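Local coordinates for xylose isomerase-like TIM barrel domain-containing protein (Parabacteroides distasonis, PDB 4KW2), which is of unknown function but has the xylose isomerase-like TIM-barrel fold and is probably a sugar isomerase or related enzyme of that family, at residues A[61-66]-A[79-84]; A[54-59]-A[68-73]; A[38-43]-A[86-91]; A[24-29]-A[44-49]. All coordinates share one frame; numbering follows the deposited sequence. Where two conformers were deposited one is given.

Contact 1 of 4, residues A[61-66]-A[79-84]; sequences APFPKE and ALLRHE. With SO4 (sulfate ion), chain G.
In the long loop that follows the second strand of the TIM barrel, Pro62 and Phe63 fold back onto Leu80, Leu81 and Glu84 of helix 75-86. The Phe63 ring does most of the touching. Leu80 CD2 sits over one of its faces, 4.0 Å from the ring centroid, in a CH-pi contact displaced toward the rim, while Leu80 CG lies 3.7 Å from Phe63 CZ. The backbone N of Leu81 meets the edge of the same ring in its plane, 3.5 Å from Phe63 CZ, so the phenyl is wedged against the helix backbone as well as its side chains. Leu80 CG stands anti to the backbone N (chi1 -173°), which sets CD2 over the ring face and leaves CD1 beside Pro62. Pro62, preceded by a cis peptide bond, packs its CG against Leu80 CD2 at 4.0 Å and against the carboxylate of Glu84, with Pro62 CG 3.5 Å from Glu84 OE2. A bend at chi2 (-58°) lays that carboxylate along the proline ring, and Glu84 OE1 forms a salt bridge with Arg88. Replacing Glu84 with an alanine would probably leave Arg88 without this carboxylate and open a gap beside the Pro62 ring. Helix 36-46 packs against the contact through Met37, which touches Phe63, Leu81 and Glu84, while Leu81 also meets Leu36.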
# COMPACT_ATOMS: atom_id res chain seq x y z
N ALA A 61 5.54 -17.31 25.52
CA ALA A 61 5.59 -17.70 26.93
C ALA A 61 4.74 -16.74 27.76
O ALA A 61 4.78 -15.53 27.53
CB ALA A 61 7.03 -17.69 27.43
N PRO A 62 3.98 -17.25 28.74
CA PRO A 62 4.01 -18.58 29.35
C PRO A 62 3.37 -19.72 28.57
O PRO A 62 3.44 -20.87 29.00
CB PRO A 62 3.24 -18.37 30.65
CG PRO A 62 2.21 -17.35 30.28
CD PRO A 62 2.91 -16.42 29.32
N PHE A 63 2.74 -19.42 27.43
CA PHE A 63 2.15 -20.49 26.62
C PHE A 63 3.25 -21.28 25.97
O PHE A 63 4.33 -20.75 25.71
CB PHE A 63 1.21 -19.92 25.56
CG PHE A 63 0.03 -19.22 26.14
CD1 PHE A 63 -1.09 -19.93 26.50
CD2 PHE A 63 0.07 -17.85 26.37
CE1 PHE A 63 -2.18 -19.28 27.05
CE2 PHE A 63 -1.00 -17.20 26.93
CZ PHE A 63 -2.13 -17.92 27.27
N PRO A 64 3.00 -22.57 25.71
CA PRO A 64 4.03 -23.37 25.06
C PRO A 64 4.21 -22.98 23.60
O PRO A 64 3.32 -22.38 23.00
CB PRO A 64 3.51 -24.81 25.20
CG PRO A 64 2.05 -24.70 25.45
CD PRO A 64 1.80 -23.35 26.05
N LYS A 65 5.37 -23.32 23.06
CA LYS A 65 5.73 -22.97 21.69
C LYS A 65 4.76 -23.63 20.70
O LYS A 65 4.27 -24.73 20.94
CB LYS A 65 7.17 -23.39 21.39
CG LYS A 65 7.78 -22.72 20.19
CD LYS A 65 9.29 -22.89 20.18
CE LYS A 65 9.90 -22.42 18.88
NZ LYS A 65 11.37 -22.64 18.85
N GLU A 66 4.50 -22.92 19.59
CA GLU A 66 3.55 -23.33 18.54
C GLU A 66 2.07 -23.23 18.95
O GLU A 66 1.21 -23.72 18.24
CB GLU A 66 3.84 -24.75 18.01
CG GLU A 66 5.28 -25.05 17.63
CD GLU A 66 5.82 -24.15 16.53
OE1 GLU A 66 5.01 -23.55 15.79
OE2 GLU A 66 7.06 -24.04 16.40
N ALA A 79 -8.06 -19.40 30.36
CA ALA A 79 -7.91 -18.79 31.68
C ALA A 79 -6.55 -18.12 31.81
O ALA A 79 -6.43 -17.04 32.39
CB ALA A 79 -8.10 -19.83 32.79
N LEU A 80 -5.52 -18.75 31.25
CA LEU A 80 -4.19 -18.16 31.26
C LEU A 80 -4.14 -16.90 30.40
O LEU A 80 -3.51 -15.90 30.78
CB LEU A 80 -3.16 -19.18 30.77
CG LEU A 80 -1.68 -18.78 30.87
CD1 LEU A 80 -1.31 -18.28 32.26
CD2 LEU A 80 -0.81 -19.96 30.47
N LEU A 81 -4.81 -16.92 29.26
CA LEU A 81 -4.86 -15.74 28.39
C LEU A 81 -5.53 -14.56 29.10
O LEU A 81 -5.03 -13.44 29.05
CB LEU A 81 -5.58 -16.06 27.07
CG LEU A 81 -5.59 -14.96 26.00
CD1 LEU A 81 -4.18 -14.51 25.68
CD2 LEU A 81 -6.31 -15.44 24.75
N ARG A 82 -6.65 -14.83 29.78
CA ARG A 82 -7.32 -13.79 30.57
C ARG A 82 -6.39 -13.21 31.63
O ARG A 82 -6.30 -11.99 31.79
CB ARG A 82 -8.60 -14.34 31.22
CG ARG A 82 -9.74 -14.58 30.24
CD ARG A 82 -11.08 -14.71 30.95
NE ARG A 82 -11.07 -15.78 31.94
CZ ARG A 82 -11.26 -17.08 31.70
NH1 ARG A 82 -11.49 -17.53 30.46
NH2 ARG A 82 -11.22 -17.95 32.70
N HIS A 83 -5.68 -14.08 32.34
CA HIS A 83 -4.74 -13.66 33.37
C HIS A 83 -3.62 -12.78 32.82
O HIS A 83 -3.24 -11.78 33.44
CB HIS A 83 -4.15 -14.89 34.07
CG HIS A 83 -3.04 -14.58 35.02
ND1 HIS A 83 -3.26 -14.02 36.26
CD2 HIS A 83 -1.70 -14.76 34.91
CE1 HIS A 83 -2.10 -13.85 36.87
NE2 HIS A 83 -1.14 -14.30 36.08
N GLU A 84 -3.08 -13.16 31.66
CA GLU A 84 -1.97 -12.45 31.03
C GLU A 84 -2.36 -11.04 30.57
O GLU A 84 -1.56 -10.11 30.68
CB GLU A 84 -1.43 -13.26 29.84
CG GLU A 84 -0.62 -14.49 30.23
CD GLU A 84 0.57 -14.17 31.11
OE1 GLU A 84 1.38 -13.29 30.73
OE2 GLU A 84 0.69 -14.79 32.18
S SO4 G . -6.42 -13.29 37.61
O1 SO4 G . -7.27 -12.38 38.41
O2 SO4 G . -6.25 -14.56 38.35
O3 SO4 G . -7.05 -13.55 36.29
O4 SO4 G . -5.10 -12.67 37.38

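Contact 2 of 4, residues A[54-59]-A[68-73]; sequences FFFQEL and YLNYDL
The Phe55 ring lies across the backbone of Leu69 and Asn70, its side chain at about a right angle to both of theirs. Asn70 CA sits over one ring face, 4.0 Å from the centroid, and Leu69 CG, set anti to the backbone N (chi1 -177°), packs on Phe55 CD1 at 3.8 Å. Phe56 instead runs alongside Tyr68, pointing the same way; in one of two Tyr68 conformers the ring planes are 49° apart, with Phe56 CD1 3.6 Å from Tyr68 CE1. Leu59 crosses Leu69 and reaches toward Leu73, CD1 of Leu59 meeting CD2 of Leu73 tip to tip at 4.1 Å. Two backbone bonds pin the segments round a single beta bridge between Glu58 and Tyr68: Phe56 N donates to Leu69 O at 2.6 Å, and Leu69 N to Gln57 O at 2.9 Å. A leucine in place of Phe55 would probably lose the flat face under Asn70 and the stack with Trp216 of the second subunit. Asn70 ND2 donates to Gly219 O of that subunit, making this loop part of the interface. Within the chain, Leu69 and Leu73 pack on Leu81 of helix 75-86, Leu69 on Phe112 of helix 103-116, and Leu59 on Leu36 of helix 36-46.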
# COMPACT_ATOMS: atom_id res chain seq x y z
N PHE A 54 -6.03 -10.16 16.44
CA PHE A 54 -6.22 -11.00 15.26
C PHE A 54 -5.74 -12.42 15.57
O PHE A 54 -4.78 -12.61 16.33
CB PHE A 54 -5.45 -10.43 14.06
CG PHE A 54 -3.96 -10.69 14.11
CD1 PHE A 54 -3.12 -9.86 14.85
CD2 PHE A 54 -3.42 -11.78 13.46
CE1 PHE A 54 -1.76 -10.12 14.92
CE2 PHE A 54 -2.06 -12.04 13.53
CZ PHE A 54 -1.23 -11.21 14.26
N PHE A 55 -6.40 -13.39 14.96
CA PHE A 55 -6.11 -14.81 15.19
C PHE A 55 -4.88 -15.29 14.44
O PHE A 55 -4.45 -14.70 13.44
CB PHE A 55 -7.31 -15.66 14.76
CG PHE A 55 -8.43 -15.74 15.78
CD1 PHE A 55 -8.52 -14.86 16.84
CD2 PHE A 55 -9.42 -16.70 15.63
CE1 PHE A 55 -9.55 -14.95 17.76
CE2 PHE A 55 -10.45 -16.79 16.53
CZ PHE A 55 -10.53 -15.91 17.60
N PHE A 56 -4.33 -16.39 14.96
CA PHE A 56 -3.17 -17.12 14.42
C PHE A 56 -1.82 -16.49 14.75
O PHE A 56 -0.79 -16.96 14.27
CB PHE A 56 -3.33 -17.42 12.93
CG PHE A 56 -4.60 -18.18 12.62
CD1 PHE A 56 -4.74 -19.50 13.03
CD2 PHE A 56 -5.65 -17.58 11.94
CE1 PHE A 56 -5.91 -20.21 12.77
CE2 PHE A 56 -6.82 -18.28 11.67
CZ PHE A 56 -6.95 -19.59 12.09
N GLN A 57 -1.81 -15.49 15.62
CA GLN A 57 -0.57 -15.00 16.20
C GLN A 57 -0.07 -15.99 17.24
O GLN A 57 -0.85 -16.44 18.10
CB GLN A 57 -0.76 -13.63 16.85
CG GLN A 57 0.56 -12.94 17.18
CD GLN A 57 0.38 -11.54 17.73
OE1 GLN A 57 -0.62 -11.23 18.37
NE2 GLN A 57 1.35 -10.68 17.48
N GLU A 58 1.21 -16.33 17.18
CA GLU A 58 1.85 -17.11 18.23
C GLU A 58 1.64 -16.41 19.57
O GLU A 58 1.82 -15.20 19.68
CB GLU A 58 3.35 -17.26 17.92
CG GLU A 58 4.19 -17.92 19.02
CD GLU A 58 4.16 -19.44 18.97
OE1 GLU A 58 3.31 -20.02 18.25
OE2 GLU A 58 5.01 -20.06 19.66
N LEU A 59 1.25 -17.17 20.58
CA LEU A 59 0.95 -16.58 21.88
C LEU A 59 2.24 -16.18 22.59
O LEU A 59 2.38 -15.04 23.01
CB LEU A 59 0.14 -17.54 22.75
CG LEU A 59 -1.29 -17.88 22.31
CD1 LEU A 59 -1.96 -18.76 23.35
CD2 LEU A 59 -2.13 -16.62 22.09
N TYR A 68 -1.06 -20.95 19.09
CA TYR A 68 -1.47 -19.68 18.48
C TYR A 68 -2.88 -19.27 18.90
O TYR A 68 -3.65 -20.08 19.43
CB TYR A 68 -1.35 -19.74 16.94
CG TYR A 68 -2.00 -20.93 16.25
CD1 TYR A 68 -3.37 -20.99 16.06
CD2 TYR A 68 -1.22 -21.97 15.75
CE1 TYR A 68 -3.96 -22.07 15.42
CE2 TYR A 68 -1.80 -23.06 15.12
CZ TYR A 68 -3.17 -23.10 14.95
OH TYR A 68 -3.75 -24.17 14.32
N LEU A 69 -3.21 -18.00 18.69
CA LEU A 69 -4.52 -17.48 19.07
C LEU A 69 -5.57 -18.00 18.09
O LEU A 69 -5.49 -17.75 16.88
CB LEU A 69 -4.53 -15.96 19.07
CG LEU A 69 -5.84 -15.28 19.51
CD1 LEU A 69 -6.25 -15.69 20.92
CD2 LEU A 69 -5.71 -13.77 19.43
N ASN A 70 -6.54 -18.73 18.61
CA ASN A 70 -7.64 -19.23 17.81
C ASN A 70 -8.71 -19.70 18.76
O ASN A 70 -8.44 -19.86 19.95
CB ASN A 70 -7.17 -20.37 16.90
CG ASN A 70 -8.19 -20.73 15.83
OD1 ASN A 70 -9.10 -19.96 15.51
ND2 ASN A 70 -8.04 -21.92 15.27
N TYR A 71 -9.91 -19.91 18.25
CA TYR A 71 -11.05 -20.23 19.10
C TYR A 71 -11.03 -21.64 19.69
O TYR A 71 -11.92 -22.01 20.45
CB TYR A 71 -12.38 -19.93 18.39
CG TYR A 71 -12.59 -20.59 17.03
CD1 TYR A 71 -12.31 -21.94 16.83
CD2 TYR A 71 -13.12 -19.87 15.97
CE1 TYR A 71 -12.53 -22.53 15.60
CE2 TYR A 71 -13.34 -20.46 14.74
CZ TYR A 71 -13.04 -21.79 14.56
OH TYR A 71 -13.27 -22.40 13.35
N ASP A 72 -10.01 -22.43 19.34
CA ASP A 72 -9.86 -23.80 19.83
C ASP A 72 -9.02 -23.91 21.12
O ASP A 72 -8.71 -25.02 21.56
CB ASP A 72 -9.24 -24.68 18.73
CG ASP A 72 -7.81 -24.27 18.36
OD1 ASP A 72 -7.34 -23.21 18.81
OD2 ASP A 72 -7.16 -25.01 17.61
N LEU A 73 -8.63 -22.78 21.71
CA LEU A 73 -7.81 -22.82 22.93
C LEU A 73 -8.53 -23.54 24.08
O LEU A 73 -9.71 -23.31 24.32
CB LEU A 73 -7.44 -21.41 23.40
CG LEU A 73 -6.43 -20.63 22.56
CD1 LEU A 73 -6.26 -19.23 23.12
CD2 LEU A 73 -5.09 -21.35 22.51

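Contact 3 of 4, residues A[38-43]-A[86-91]; sequences ETLDKT and KIRGIK. With SO4 (sulfate ion), chain C.
Arg88 reaches from the turn after helix 75-86 across to Leu40 and Asp41 of helix 36-46. Its CB points toward that helix, and the chain runs extended from CG to NE, which carries the guanidinium past Leu40 to Asp41. CG touches Gln44, one turn further along the same helix. CD comes next, 3.5 Å from Leu40 CB. At NE the contact turns polar: Arg88 NE donates to Asp41 OD1 at 2.9 Å, nearly along the C-O axis of the carboxylate. Arg88 NH2 donates to the same Asp41 OD1 at 3.1 Å, from its syn side and more bent, with an angle of 142° at the hydrogen. This oxygen is thus gripped side-on by two nitrogens and lies in the guanidinium plane, while the carboxylate is turned 27° from that plane. A water joins the remaining oxygen to the pair, donating to Asp41 OD2 at 2.6 Å and accepting a weak bond from Arg88 NH2. With Glu84 at NH1, the guanidinium has a carboxylate partner on each of two helices, which would help to fix its rotation.

Beyond the charged pair, Ile90 CD1 fits between Leu40 and Thr43, 3.4 Å from Leu40 O and 3.8 Å from Thr43 CG2. Gly89, with positive phi, ends helix 75-86 in a Schellman motif and turns the chain into strand 91-98. The contact therefore joins two neighbouring outer helices of the barrel, with Phe85 of helix 75-86 packing on both Leu40 and Ile90, and Ala51 of strand 50-53 touching Ile90.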
# COMPACT_ATOMS: atom_id res chain seq x y z
N GLU A 38 4.53 -10.54 23.63
CA GLU A 38 5.41 -9.41 23.27
C GLU A 38 4.61 -8.20 22.77
O GLU A 38 4.96 -7.06 23.06
CB GLU A 38 6.41 -9.83 22.20
CG GLU A 38 7.47 -10.81 22.70
CD GLU A 38 8.27 -11.48 21.58
OE1 GLU A 38 7.88 -11.39 20.39
OE2 GLU A 38 9.30 -12.11 21.90
N THR A 39 3.55 -8.46 22.02
CA THR A 39 2.67 -7.40 21.54
C THR A 39 2.03 -6.67 22.72
O THR A 39 1.94 -5.43 22.72
CB THR A 39 1.57 -7.99 20.62
OG1 THR A 39 2.18 -8.55 19.46
CG2 THR A 39 0.56 -6.93 20.21
N LEU A 40 1.60 -7.42 23.73
CA LEU A 40 1.00 -6.83 24.93
C LEU A 40 2.03 -6.04 25.74
O LEU A 40 1.68 -5.02 26.35
CB LEU A 40 0.33 -7.89 25.81
CG LEU A 40 -0.89 -8.62 25.21
CD1 LEU A 40 -1.58 -9.47 26.27
CD2 LEU A 40 -1.89 -7.65 24.59
N ASP A 41 3.28 -6.49 25.74
CA ASP A 41 4.36 -5.73 26.38
C ASP A 41 4.58 -4.38 25.68
O ASP A 41 4.81 -3.37 26.34
CB ASP A 41 5.68 -6.50 26.37
CG ASP A 41 5.62 -7.80 27.15
OD1 ASP A 41 4.77 -7.95 28.05
OD2 ASP A 41 6.44 -8.68 26.84
N LYS A 42 4.51 -4.39 24.35
CA LYS A 42 4.61 -3.17 23.56
C LYS A 42 3.42 -2.25 23.83
O LYS A 42 3.58 -1.04 23.92
CB LYS A 42 4.65 -3.49 22.07
CG LYS A 42 5.93 -4.18 21.64
CD LYS A 42 7.03 -3.18 21.38
CE LYS A 42 8.33 -3.88 21.03
NZ LYS A 42 9.34 -2.90 20.58
N THR A 43 2.24 -2.85 23.94
CA THR A 43 1.02 -2.12 24.27
C THR A 43 1.15 -1.41 25.63
O THR A 43 0.67 -0.29 25.79
CB THR A 43 -0.19 -3.09 24.24
OG1 THR A 43 -0.22 -3.75 22.97
CG2 THR A 43 -1.51 -2.36 24.45
N LYS A 86 -4.88 -9.37 32.11
CA LYS A 86 -5.23 -8.68 33.35
C LYS A 86 -4.00 -8.12 34.08
O LYS A 86 -4.02 -6.97 34.51
CB LYS A 86 -6.01 -9.61 34.28
CG LYS A 86 -6.62 -8.92 35.50
CD LYS A 86 -6.79 -9.88 36.65
CE LYS A 86 -7.30 -9.18 37.91
NZ LYS A 86 -8.76 -8.88 37.85
N ILE A 87 -2.95 -8.94 34.24
CA ILE A 87 -1.75 -8.49 34.94
C ILE A 87 -0.99 -7.38 34.21
O ILE A 87 -0.10 -6.76 34.80
CB ILE A 87 -0.77 -9.64 35.26
CG1 ILE A 87 -0.16 -10.23 33.97
CG2 ILE A 87 -1.46 -10.71 36.10
CD1 ILE A 87 0.93 -11.25 34.25
N ARG A 88 -1.31 -7.13 32.94
CA ARG A 88 -0.72 -6.01 32.20
C ARG A 88 -1.60 -4.77 32.16
O ARG A 88 -1.19 -3.74 31.61
CB ARG A 88 -0.39 -6.44 30.77
CG ARG A 88 0.71 -7.48 30.69
CD ARG A 88 0.94 -7.87 29.25
NE ARG A 88 2.14 -8.66 29.05
CZ ARG A 88 2.25 -9.96 29.27
NH1 ARG A 88 1.23 -10.67 29.74
NH2 ARG A 88 3.40 -10.57 29.02
N GLY A 89 -2.80 -4.85 32.73
CA GLY A 89 -3.74 -3.74 32.74
C GLY A 89 -4.31 -3.44 31.36
O GLY A 89 -4.56 -2.29 31.04
N ILE A 90 -4.50 -4.50 30.57
CA ILE A 90 -5.03 -4.39 29.21
C ILE A 90 -6.27 -5.28 29.10
O ILE A 90 -6.20 -6.45 29.46
CB ILE A 90 -4.01 -4.88 28.16
CG1 ILE A 90 -2.71 -4.08 28.27
CG2 ILE A 90 -4.59 -4.76 26.76
CD1 ILE A 90 -1.56 -4.65 27.46
N LYS A 91 -7.37 -4.74 28.60
CA LYS A 91 -8.60 -5.53 28.42
C LYS A 91 -8.62 -6.14 27.03
O LYS A 91 -8.34 -5.45 26.05
CB LYS A 91 -9.84 -4.64 28.57
CG LYS A 91 -9.95 -3.90 29.90
CD LYS A 91 -10.53 -4.79 30.98
CE LYS A 91 -11.00 -3.98 32.18
NZ LYS A 91 -11.61 -4.86 33.21
S SO4 C . 10.31 0.69 19.39
O1 SO4 C . 9.81 2.04 19.70
O2 SO4 C . 11.10 0.18 20.54
O3 SO4 C . 9.17 -0.24 19.14
O4 SO4 C . 11.15 0.77 18.17
O HOH W 1 6.14 -11.10 27.64

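Contact 4 of 4, residues A[24-29]-A[44-49]; sequences VGIQTW and QQLGMG. With EDO (1,2-ethanediol), chain I.
Strand residues 24-26 and the chain leaving helix 36-46 at residues 46-49 run 115° apart and come closest at Gly25 and Met48, whose CA atoms are 5.9 Å from each other. Gly47 has positive phi and is the C-prime residue of the Schellman motif that ends the helix; the turn it makes brings Met48 round to face the strand. Met48, present as selenomethionine, carries most of the contact. Its side chain crosses Ile26 at about a right angle and bends at chi3 (-78°), which lays the terminal methyl against the isoleucine: Met48 CE is 3.7 Å from Ile26 CB and 3.9 Å from Ile26 CD1. The selenium lies over the strand backbone, with Met48 SE 3.7 Å from Gly25 C, and also approaches Val24 CG1 at 4.2 Å. Ile26 extends further, its CG1 anti to the backbone N (chi1 -165°), and its CD1 meets Leu46 CD1 at 3.7 Å, the two side chains again crossing at about a right angle. Thr43 of the same helix packs on both Ile26 and Met48, while Leu257 and Gln261 of helix 250-262 touch Met48.

No direct hydrogen bond links the two segments. A water bridges them instead, donating to Val24 O at 2.7 Å and accepting from Gly49 N at 3.1 Å. A 1,2-ethanediol molecule, probably from the crystallisation liquor, makes a weak bond to Gly47 O nearby. Within this beta-alpha-beta unit, the helix end is thus held to the first barrel strand by apolar packing, and the water supplies polar partners for a carbonyl and an amide beside that packing.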
# COMPACT_ATOMS: atom_id res chain seq x y z
N VAL A 24 -9.34 3.93 23.72
CA VAL A 24 -8.26 3.83 22.76
C VAL A 24 -7.55 2.50 22.96
O VAL A 24 -7.00 2.24 24.04
CB VAL A 24 -7.24 4.98 22.91
CG1 VAL A 24 -6.24 4.95 21.76
CG2 VAL A 24 -7.96 6.32 22.97
N GLY A 25 -7.55 1.67 21.92
CA GLY A 25 -6.88 0.38 21.95
C GLY A 25 -5.95 0.18 20.78
O GLY A 25 -5.92 0.98 19.84
N ILE A 26 -5.18 -0.90 20.83
CA ILE A 26 -4.29 -1.24 19.73
C ILE A 26 -4.82 -2.43 18.93
O ILE A 26 -5.41 -3.35 19.49
CB ILE A 26 -2.88 -1.55 20.25
CG1 ILE A 26 -1.88 -1.56 19.09
CG2 ILE A 26 -2.83 -2.88 21.01
CD1 ILE A 26 -0.45 -1.69 19.54
N GLN A 27 -4.61 -2.40 17.62
CA GLN A 27 -4.74 -3.60 16.79
C GLN A 27 -3.45 -4.38 16.91
O GLN A 27 -2.38 -3.87 16.56
CB GLN A 27 -4.99 -3.24 15.33
CG GLN A 27 -6.27 -2.46 15.10
CD GLN A 27 -6.49 -2.16 13.63
OE1 GLN A 27 -6.25 -3.01 12.77
NE2 GLN A 27 -6.94 -0.93 13.33
N THR A 28 -3.54 -5.61 17.40
CA THR A 28 -2.33 -6.42 17.61
C THR A 28 -1.62 -6.72 16.28
O THR A 28 -0.44 -7.03 16.27
CB THR A 28 -2.63 -7.72 18.38
OG1 THR A 28 -3.62 -8.49 17.68
CG2 THR A 28 -3.16 -7.41 19.78
N TRP A 29 -2.34 -6.62 15.16
CA TRP A 29 -1.73 -6.74 13.83
C TRP A 29 -0.49 -5.84 13.68
O TRP A 29 0.44 -6.18 12.96
CB TRP A 29 -2.75 -6.43 12.73
CG TRP A 29 -2.17 -6.62 11.38
CD1 TRP A 29 -1.84 -5.64 10.50
CD2 TRP A 29 -1.78 -7.85 10.77
NE1 TRP A 29 -1.29 -6.18 9.37
CE2 TRP A 29 -1.23 -7.54 9.51
CE3 TRP A 29 -1.84 -9.19 11.17
CZ2 TRP A 29 -0.75 -8.53 8.64
CZ3 TRP A 29 -1.36 -10.17 10.31
CH2 TRP A 29 -0.82 -9.83 9.05
N GLN A 44 1.83 -2.04 26.58
CA GLN A 44 2.13 -1.41 27.87
C GLN A 44 3.06 -0.21 27.71
O GLN A 44 2.85 0.83 28.32
CB GLN A 44 2.78 -2.39 28.84
CG GLN A 44 1.85 -3.45 29.38
CD GLN A 44 2.57 -4.43 30.29
OE1 GLN A 44 3.26 -5.33 29.82
NE2 GLN A 44 2.42 -4.24 31.58
N GLN A 45 4.09 -0.38 26.88
CA GLN A 45 5.04 0.71 26.62
C GLN A 45 4.37 1.89 25.91
O GLN A 45 4.75 3.04 26.12
CB GLN A 45 6.23 0.20 25.81
CG GLN A 45 7.08 -0.82 26.55
CD GLN A 45 7.96 -1.61 25.61
OE1 GLN A 45 8.56 -1.07 24.69
NE2 GLN A 45 8.05 -2.92 25.85
N LEU A 46 3.38 1.59 25.08
CA LEU A 46 2.59 2.63 24.43
C LEU A 46 1.64 3.34 25.39
O LEU A 46 1.27 4.49 25.16
CB LEU A 46 1.78 2.03 23.27
CG LEU A 46 2.62 1.66 22.05
CD1 LEU A 46 1.90 0.64 21.18
CD2 LEU A 46 2.97 2.91 21.24
N GLY A 47 1.23 2.65 26.45
CA GLY A 47 0.32 3.21 27.44
C GLY A 47 -1.14 3.09 27.04
O GLY A 47 -1.90 4.05 27.18
N MSE A 48 -1.54 1.91 26.55
CA MSE A 48 -2.93 1.65 26.16
C MSE A 48 -3.51 0.50 26.96
O MSE A 48 -2.80 -0.45 27.30
CB MSE A 48 -2.99 1.33 24.67
CG MSE A 48 -2.88 2.61 23.86
SE MSE A 48 -3.09 2.19 21.95
CE MSE A 48 -1.28 1.50 21.67
N GLY A 49 -4.81 0.58 27.24
CA GLY A 49 -5.48 -0.38 28.12
C GLY A 49 -6.44 -1.33 27.43
O GLY A 49 -7.24 -1.99 28.10
C1 EDO I . -5.58 2.59 30.66
O1 EDO I . -6.96 2.83 30.34
C2 EDO I . -4.68 3.50 29.83
O2 EDO I . -3.31 3.10 29.95
O HOH W 2 -6.07 3.23 26.35

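The four contacts cluster in the part of the eight-stranded parallel barrel built from its first three strands and the segments joining them. Contact 4 joins strand 23-27 to the end of helix 36-46 and closes before contacts 1 and 2 open; contact 3, its centre about 8 Å away, shares that helix, and the segments of the two alternate along the chain. Contacts 1 and 2 fall between the two segments of contact 3 and alternate with each other, both shaping the loop before helix 75-86. Their centres are about 11 Å apart, joined by a probable hydrogen bond from Glu66 to Glu58; another, from Gln57 to Thr39, connects contacts 2 and 3. Successive barrel units are thus joined side by side, with contact 2 continuing into the subunit interface.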